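Local coordinates for protein 5'-nucleotidase SurE (Aquifex aeolicus, PDB 2WQK) that probably hydrolyses nucleoside 5'-monophosphates to the nucleoside and free phosphate, using one divalent metal cation per subunit, at residues S91-G96 with I133-I138; I123-F128 with L160-P165; E170-I175 with G224-T229. One frame throughout, in Å; residues are numbered along the deposited sequence. Where two conformers were deposited one is given.

Interaction 1. Residues S91-G96 with I133-I138. With NA (sodium ion), chain D; SO4 (sulfate ion), chain C.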
# COMPACT_ATOMS: atom_id res chain seq x y z
N SER A 91 9.13 -11.94 -19.83
CA SER A 91 8.35 -11.11 -18.95
C SER A 91 7.61 -10.06 -19.77
O SER A 91 8.22 -9.33 -20.52
CB SER A 91 9.31 -10.38 -17.98
OG SER A 91 8.59 -9.64 -17.04
N GLY A 92 6.29 -10.05 -19.63
CA GLY A 92 5.45 -9.13 -20.40
C GLY A 92 4.24 -9.85 -20.97
O GLY A 92 3.87 -10.93 -20.49
N ILE A 93 3.59 -9.24 -21.97
CA ILE A 93 3.85 -7.93 -22.51
C ILE A 93 3.30 -6.88 -21.61
O ILE A 93 2.12 -6.88 -21.28
CB ILE A 93 3.15 -7.74 -23.88
CG1 ILE A 93 3.61 -8.81 -24.88
CG2 ILE A 93 3.38 -6.30 -24.42
CD1 ILE A 93 2.57 -9.14 -25.98
N ASN A 94 4.17 -5.96 -21.17
CA ASN A 94 3.74 -4.91 -20.28
C ASN A 94 2.73 -3.97 -20.91
O ASN A 94 2.85 -3.65 -22.06
CB ASN A 94 4.92 -4.06 -19.77
CG ASN A 94 4.56 -3.22 -18.53
OD1 ASN A 94 4.03 -3.76 -17.55
ND2 ASN A 94 4.84 -1.90 -18.58
N GLU A 95 1.80 -3.51 -20.08
CA GLU A 95 0.84 -2.50 -20.46
C GLU A 95 1.54 -1.14 -20.27
O GLU A 95 1.37 -0.46 -19.24
CB GLU A 95 -0.40 -2.58 -19.58
CG GLU A 95 -1.13 -3.89 -19.57
CD GLU A 95 -2.22 -3.92 -18.50
OE1 GLU A 95 -2.16 -3.11 -17.52
OE2 GLU A 95 -3.13 -4.76 -18.63
N GLY A 96 2.38 -0.80 -21.22
CA GLY A 96 3.04 0.48 -21.29
C GLY A 96 4.53 0.25 -21.48
O GLY A 96 5.03 -0.87 -21.30
N ILE A 133 -4.27 -0.69 -26.81
CA ILE A 133 -3.08 -1.40 -27.20
C ILE A 133 -3.45 -2.74 -27.86
O ILE A 133 -4.18 -3.57 -27.28
CB ILE A 133 -2.17 -1.65 -25.99
CG1 ILE A 133 -1.70 -0.30 -25.41
CG2 ILE A 133 -0.97 -2.51 -26.42
CD1 ILE A 133 -0.89 -0.41 -24.13
N MET A 134 -2.86 -2.95 -29.03
CA MET A 134 -3.11 -4.17 -29.83
C MET A 134 -2.16 -5.31 -29.41
O MET A 134 -1.22 -5.66 -30.13
CB MET A 134 -2.95 -3.85 -31.31
CG MET A 134 -4.00 -2.84 -31.82
SD MET A 134 -3.80 -2.42 -33.57
CE MET A 134 -2.50 -1.20 -33.45
N PHE A 135 -2.41 -5.88 -28.23
CA PHE A 135 -1.51 -6.90 -27.68
C PHE A 135 -1.35 -8.11 -28.59
O PHE A 135 -0.30 -8.69 -28.64
CB PHE A 135 -1.98 -7.33 -26.31
CG PHE A 135 -1.81 -6.27 -25.27
CD1 PHE A 135 -0.53 -5.99 -24.74
CD2 PHE A 135 -2.89 -5.55 -24.80
CE1 PHE A 135 -0.39 -5.00 -23.80
CE2 PHE A 135 -2.73 -4.58 -23.82
CZ PHE A 135 -1.48 -4.32 -23.34
N GLU A 136 -2.42 -8.52 -29.31
CA GLU A 136 -2.25 -9.67 -30.20
C GLU A 136 -1.39 -9.40 -31.40
O GLU A 136 -0.67 -10.29 -31.84
CB GLU A 136 -3.60 -10.24 -30.64
CG GLU A 136 -4.41 -10.72 -29.49
CD GLU A 136 -5.69 -11.42 -29.92
OE1 GLU A 136 -6.05 -11.33 -31.10
OE2 GLU A 136 -6.31 -12.04 -29.06
N GLU A 137 -1.43 -8.17 -31.93
CA GLU A 137 -0.52 -7.78 -32.98
C GLU A 137 0.91 -7.72 -32.45
O GLU A 137 1.83 -8.19 -33.09
CB GLU A 137 -0.89 -6.41 -33.55
CG GLU A 137 -2.27 -6.37 -34.26
CD GLU A 137 -2.29 -7.20 -35.51
OE1 GLU A 137 -1.33 -7.20 -36.27
OE2 GLU A 137 -3.32 -7.87 -35.74
N ILE A 138 1.08 -7.14 -31.27
CA ILE A 138 2.41 -7.04 -30.67
C ILE A 138 3.01 -8.42 -30.41
O ILE A 138 4.22 -8.63 -30.61
CB ILE A 138 2.36 -6.19 -29.37
CG1 ILE A 138 2.13 -4.72 -29.75
CG2 ILE A 138 3.64 -6.34 -28.51
CD1 ILE A 138 1.78 -3.80 -28.58
NA NA D . 3.16 -2.75 -15.65
S SO4 C . 6.15 -2.19 -15.00
O1 SO4 C . 5.35 -1.17 -15.67
O2 SO4 C . 5.21 -3.29 -14.60
O3 SO4 C . 7.09 -2.77 -15.89
O4 SO4 C . 6.84 -1.66 -13.78
O HOH W 1 2.21 -0.71 -16.61

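Interaction 2. Residues I123-F128 with L160-P165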
# COMPACT_ATOMS: atom_id res chain seq x y z
N ILE A 123 14.19 -12.20 -21.61
CA ILE A 123 13.71 -11.08 -22.43
C ILE A 123 12.49 -10.48 -21.77
O ILE A 123 11.60 -11.19 -21.31
CB ILE A 123 13.26 -11.56 -23.85
CG1 ILE A 123 14.32 -12.41 -24.52
CG2 ILE A 123 12.89 -10.39 -24.68
CD1 ILE A 123 13.85 -13.04 -25.87
N ALA A 124 12.49 -9.14 -21.72
CA ALA A 124 11.33 -8.33 -21.26
C ALA A 124 10.66 -7.74 -22.52
O ALA A 124 11.39 -7.27 -23.40
CB ALA A 124 11.78 -7.17 -20.35
N PHE A 125 9.31 -7.73 -22.55
CA PHE A 125 8.58 -7.13 -23.66
C PHE A 125 7.59 -6.13 -23.07
O PHE A 125 6.82 -6.46 -22.15
CB PHE A 125 7.73 -8.22 -24.34
CG PHE A 125 8.54 -9.32 -25.01
CD1 PHE A 125 9.15 -9.10 -26.24
CD2 PHE A 125 8.64 -10.59 -24.45
CE1 PHE A 125 9.87 -10.11 -26.88
CE2 PHE A 125 9.36 -11.60 -25.10
CZ PHE A 125 9.95 -11.35 -26.29
N SER A 126 7.58 -4.93 -23.65
CA SER A 126 6.68 -3.84 -23.24
C SER A 126 6.08 -3.18 -24.48
O SER A 126 6.76 -3.05 -25.49
CB SER A 126 7.47 -2.80 -22.43
OG SER A 126 8.02 -3.41 -21.29
N ALA A 127 4.81 -2.79 -24.36
CA ALA A 127 4.06 -2.08 -25.41
C ALA A 127 4.23 -0.56 -25.30
O ALA A 127 3.91 0.02 -24.26
CB ALA A 127 2.55 -2.44 -25.30
N PHE A 128 4.65 0.07 -26.39
CA PHE A 128 4.77 1.52 -26.46
C PHE A 128 3.45 2.05 -26.99
O PHE A 128 3.24 2.17 -28.22
CB PHE A 128 5.93 1.95 -27.36
CG PHE A 128 6.05 3.46 -27.51
CD1 PHE A 128 6.48 4.24 -26.44
CD2 PHE A 128 5.79 4.07 -28.72
CE1 PHE A 128 6.65 5.58 -26.54
CE2 PHE A 128 5.96 5.44 -28.84
CZ PHE A 128 6.38 6.19 -27.76
N LEU A 160 17.67 -9.04 -22.62
CA LEU A 160 17.11 -8.12 -23.61
C LEU A 160 15.89 -7.37 -23.08
O LEU A 160 15.00 -7.96 -22.49
CB LEU A 160 16.73 -8.87 -24.90
CG LEU A 160 17.86 -9.67 -25.54
CD1 LEU A 160 17.30 -10.37 -26.82
CD2 LEU A 160 19.09 -8.83 -25.87
N ASN A 161 15.84 -6.09 -23.42
CA ASN A 161 14.73 -5.22 -23.14
C ASN A 161 14.07 -4.76 -24.43
O ASN A 161 14.71 -4.09 -25.22
CB ASN A 161 15.12 -3.99 -22.32
CG ASN A 161 13.90 -3.25 -21.85
OD1 ASN A 161 12.93 -3.87 -21.36
ND2 ASN A 161 13.90 -1.91 -22.03
N VAL A 162 12.84 -5.26 -24.67
CA VAL A 162 12.18 -5.05 -25.98
C VAL A 162 10.96 -4.18 -25.80
O VAL A 162 10.14 -4.45 -24.91
CB VAL A 162 11.78 -6.40 -26.61
CG1 VAL A 162 11.11 -6.19 -27.98
CG2 VAL A 162 13.00 -7.33 -26.73
N ASN A 163 10.85 -3.12 -26.61
CA ASN A 163 9.64 -2.28 -26.63
C ASN A 163 9.08 -2.33 -28.05
O ASN A 163 9.85 -2.21 -29.02
CB ASN A 163 9.94 -0.83 -26.24
CG ASN A 163 10.11 -0.68 -24.73
OD1 ASN A 163 9.17 -0.25 -24.04
ND2 ASN A 163 11.33 -1.03 -24.22
N ILE A 164 7.76 -2.48 -28.14
CA ILE A 164 7.10 -2.63 -29.45
C ILE A 164 6.06 -1.53 -29.61
O ILE A 164 5.21 -1.36 -28.77
CB ILE A 164 6.39 -3.99 -29.58
CG1 ILE A 164 7.30 -5.16 -29.20
CG2 ILE A 164 5.78 -4.16 -30.99
CD1 ILE A 164 7.19 -5.57 -27.67
N PRO A 165 6.14 -0.79 -30.73
CA PRO A 165 5.10 0.20 -31.02
C PRO A 165 3.69 -0.39 -31.12
O PRO A 165 3.53 -1.53 -31.54
CB PRO A 165 5.49 0.72 -32.42
CG PRO A 165 6.80 0.33 -32.70
CD PRO A 165 7.17 -0.83 -31.77
O HOH W 2 10.39 -4.37 -22.09

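Interaction 3. Residues E170-I175 with G224-T229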
# COMPACT_ATOMS: atom_id res chain seq x y z
N GLU A 170 1.83 -5.73 -39.62
CA GLU A 170 2.32 -5.41 -40.95
C GLU A 170 2.79 -3.97 -41.11
O GLU A 170 3.47 -3.64 -42.11
CB GLU A 170 1.22 -5.73 -41.99
CG GLU A 170 0.82 -7.20 -41.96
CD GLU A 170 -0.21 -7.57 -40.86
OE1 GLU A 170 -0.73 -6.68 -40.13
OE2 GLU A 170 -0.50 -8.78 -40.74
N GLU A 171 2.43 -3.11 -40.15
CA GLU A 171 2.85 -1.71 -40.15
C GLU A 171 4.16 -1.48 -39.37
O GLU A 171 4.71 -0.40 -39.45
CB GLU A 171 1.77 -0.82 -39.54
CG GLU A 171 0.49 -0.68 -40.39
CD GLU A 171 0.73 0.07 -41.70
OE1 GLU A 171 1.79 0.72 -41.89
OE2 GLU A 171 -0.17 0.01 -42.56
N ILE A 172 4.62 -2.47 -38.62
CA ILE A 172 5.92 -2.33 -37.92
C ILE A 172 7.00 -2.19 -38.99
O ILE A 172 7.06 -2.99 -39.94
CB ILE A 172 6.21 -3.57 -37.05
CG1 ILE A 172 5.21 -3.68 -35.91
CG2 ILE A 172 7.68 -3.55 -36.53
CD1 ILE A 172 5.45 -2.72 -34.71
N LYS A 173 7.87 -1.19 -38.84
CA LYS A 173 8.84 -0.90 -39.88
C LYS A 173 10.02 -1.84 -39.89
O LYS A 173 10.68 -2.03 -40.92
CB LYS A 173 9.32 0.54 -39.82
CG LYS A 173 8.26 1.59 -39.98
CD LYS A 173 8.94 2.93 -40.24
CE LYS A 173 8.01 4.10 -40.10
NZ LYS A 173 8.87 5.27 -39.77
N GLY A 174 10.34 -2.41 -38.72
CA GLY A 174 11.47 -3.28 -38.62
C GLY A 174 11.81 -3.38 -37.15
O GLY A 174 11.09 -2.86 -36.30
N ILE A 175 12.91 -4.07 -36.91
CA ILE A 175 13.47 -4.26 -35.55
C ILE A 175 14.85 -3.64 -35.57
O ILE A 175 15.67 -3.93 -36.45
CB ILE A 175 13.55 -5.78 -35.21
CG1 ILE A 175 12.14 -6.44 -35.27
CG2 ILE A 175 14.22 -6.04 -33.82
CD1 ILE A 175 12.16 -7.93 -35.08
N GLY A 224 8.32 3.91 -35.22
CA GLY A 224 7.64 2.72 -35.72
C GLY A 224 8.46 1.46 -35.85
O GLY A 224 8.05 0.50 -36.48
N TYR A 225 9.61 1.42 -35.16
CA TYR A 225 10.45 0.25 -35.12
C TYR A 225 10.37 -0.39 -33.72
O TYR A 225 10.23 0.30 -32.71
CB TYR A 225 11.91 0.63 -35.34
CG TYR A 225 12.19 1.20 -36.70
CD1 TYR A 225 12.51 0.36 -37.74
CD2 TYR A 225 12.18 2.56 -36.90
CE1 TYR A 225 12.78 0.89 -39.03
CE2 TYR A 225 12.44 3.09 -38.16
CZ TYR A 225 12.75 2.25 -39.20
OH TYR A 225 12.99 2.82 -40.45
N VAL A 226 10.54 -1.71 -33.69
CA VAL A 226 10.78 -2.42 -32.43
C VAL A 226 12.18 -2.04 -31.96
O VAL A 226 13.12 -1.93 -32.75
CB VAL A 226 10.70 -3.93 -32.62
CG1 VAL A 226 11.03 -4.67 -31.32
CG2 VAL A 226 9.29 -4.30 -33.10
N SER A 227 12.29 -1.79 -30.64
CA SER A 227 13.57 -1.55 -29.99
C SER A 227 13.98 -2.78 -29.21
O SER A 227 13.21 -3.25 -28.38
CB SER A 227 13.40 -0.41 -28.98
OG SER A 227 14.50 -0.33 -28.09
N VAL A 228 15.22 -3.23 -29.42
CA VAL A 228 15.80 -4.30 -28.61
C VAL A 228 17.12 -3.77 -28.03
O VAL A 228 18.06 -3.55 -28.77
CB VAL A 228 16.07 -5.59 -29.42
CG1 VAL A 228 16.66 -6.66 -28.51
CG2 VAL A 228 14.80 -6.09 -30.19
N THR A 229 17.17 -3.59 -26.69
CA THR A 229 18.37 -3.10 -26.03
C THR A 229 18.98 -4.25 -25.21
O THR A 229 18.30 -4.84 -24.39
CB THR A 229 18.05 -1.97 -25.04
OG1 THR A 229 17.33 -0.92 -25.70
CG2 THR A 229 19.35 -1.43 -24.36
O HOH W 3 12.14 5.79 -40.46

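Interaction 1. Residues S91-G96 with I133-I138
Apolar packing joins the two segments, and Ile93 with Phe135 carries most of it. CG2 of Ile93 lies at the edge of the phenyl ring, near its plane, 3.9 Å from CD1 of Phe135. The other branch runs on to the helix: CD1 of Ile93 stands 3.9 Å from CG2 of Ile138. A chi1 of -58° places CG1 beside the backbone N and CG2 anti to it, and the beta-branched isoleucine thereby turns one arm to the ring and the other to the helical turn. Ile133 CG2 sits over the centre of one ring face, 3.5 Å above the plane, while Pro15 and Ala19 of helix 15-24 also pack on Phe135. Where the strand ends, CG of Glu95, in the conformer given, meets CZ of Phe135 at 3.8 Å.

Polar and metal bonds lie on the other side of the strand. Asn94 points away from the helix and gives OD1 to the sodium ion at 2.3 Å, alongside Asp10, Ser40, water 1 and two sulfate oxygens. Its ND2 donates to Gly96 O at 2.9 Å, approaching from above that carbonyl plane. The metal bond and this one hold the amide; that to sulfate O1 is weak. Water 1 also donates to Glu95 O, tying the turn to the ion. Gly92 and Gly96 adopt backbone angles at which a CB would press on the preceding carbonyl oxygen.

Metal binding at the carboxy-terminal end of a central strand is typical of Rossmann-like alpha/beta active sites, here the predicted divalent-cation site of SurE.

Interaction 2. Residues I123-F128 with L160-P165
Val162 packs alongside Phe125 and touches Ile123 on the tightly packed apolar face of the strand pair. Its CG2 lies 3.7 Å from CG2 of Ile123, and its CB is 3.8 Å from CD1 of Phe125. Ile123 CG2 also sits 3.5 Å above the Phe125 ring plane, offset toward the rim. Ile164, its chi2 turned to 92°, brings CD1 back to 3.4 Å from Ser126 O. Were Phe125 an alanine, Val162 and the Ile123 methyl would probably lose the ring they pack on, opening a gap beneath Cys142 of the helix.

Five backbone bonds hold the strands in parallel register, from Ala124 N to Leu160 O through Phe128 N to Ile164 O. Strands 122-128 and 158-165 are the two strands of a beta-alpha-beta crossover whose connecting helix, 135-152, lies over the apolar face.

The face of Ala124, Ser126, Asn161 and Asn163 is buried but largely polar. There, water 2 takes a bond from Ser126 OG and donates to Asn161 OD1 and Val162 O. Asn98 bonds Ser126 OG through ND2, Asn161 ND2 through O and Asn163 OD1 through N. The looser side is at partly exposed Phe128, whose ring leads away beyond CB, 4.1 Å from Pro165 CA.

Interaction 3. Residues E170-I175 with G224-T229
The edge of the main mixed sheet within this chain is formed here, where strand 174-177 pairs in parallel with strand 225-232 just after helix 217-222. Lys173 N donates to Gly224 O at 2.9 Å in a nearly straight bond (173°), and Val226 N returns one to Gly174 O. The lysine then crosses the tyrosine obliquely: CB of Lys173 stands over one face of the Tyr225 ring in a CH-pi contact, 3.9 Å from the centroid. Its chain stays extended beyond CG, carrying NZ to Asn223 O, while water 3 joins Tyr225 OH to NZ, the latter weakly. A long aliphatic stem with a charged end suits this exposed place.

Glycine fits as Gly174 and Gly224 because their backbone angles would jam a CB against the preceding carbonyl oxygen; at Gly224 it would also crowd Lys173 CE.

On the opposite face Ile175 divides its branches, CG1 lying 3.9 Å from Val226 CB and CG2 3.7 Å from Val228 CG2. Ile172 CG2 touches Val226 CG2. Ile175 and Val226 pack beneath Val141 of helix 135-152. Gly224, at positive phi, is the C-prime residue of the Schellman motif that ends helix 217-222, and the chain passes from it into the parallel pairing with the outermost strand.

The three contacts step across one mixed sheet, whose neighbouring strands run 88-94, 122-128, 158-165, 225-232, 174-177. Interactions 1 and 2 have centres about 8 Å apart and alternate along the chain: helix 135-152 begins in interaction 1 and links the two strands of interaction 2. Backbone bonds between Ser91 O and Phe125 N, and between Asn94 N and Phe125 O, probably join them. Interaction 3 comes later in sequence, its centre about 10 Å from that of interaction 2 and 14 Å from that of interaction 1; Asn161 O and Thr229 N probably bond across. The sheet thus leads from the metal site to the outermost strand in this chain, and helix 135-152 lies over apolar residues of interactions 2 and 3.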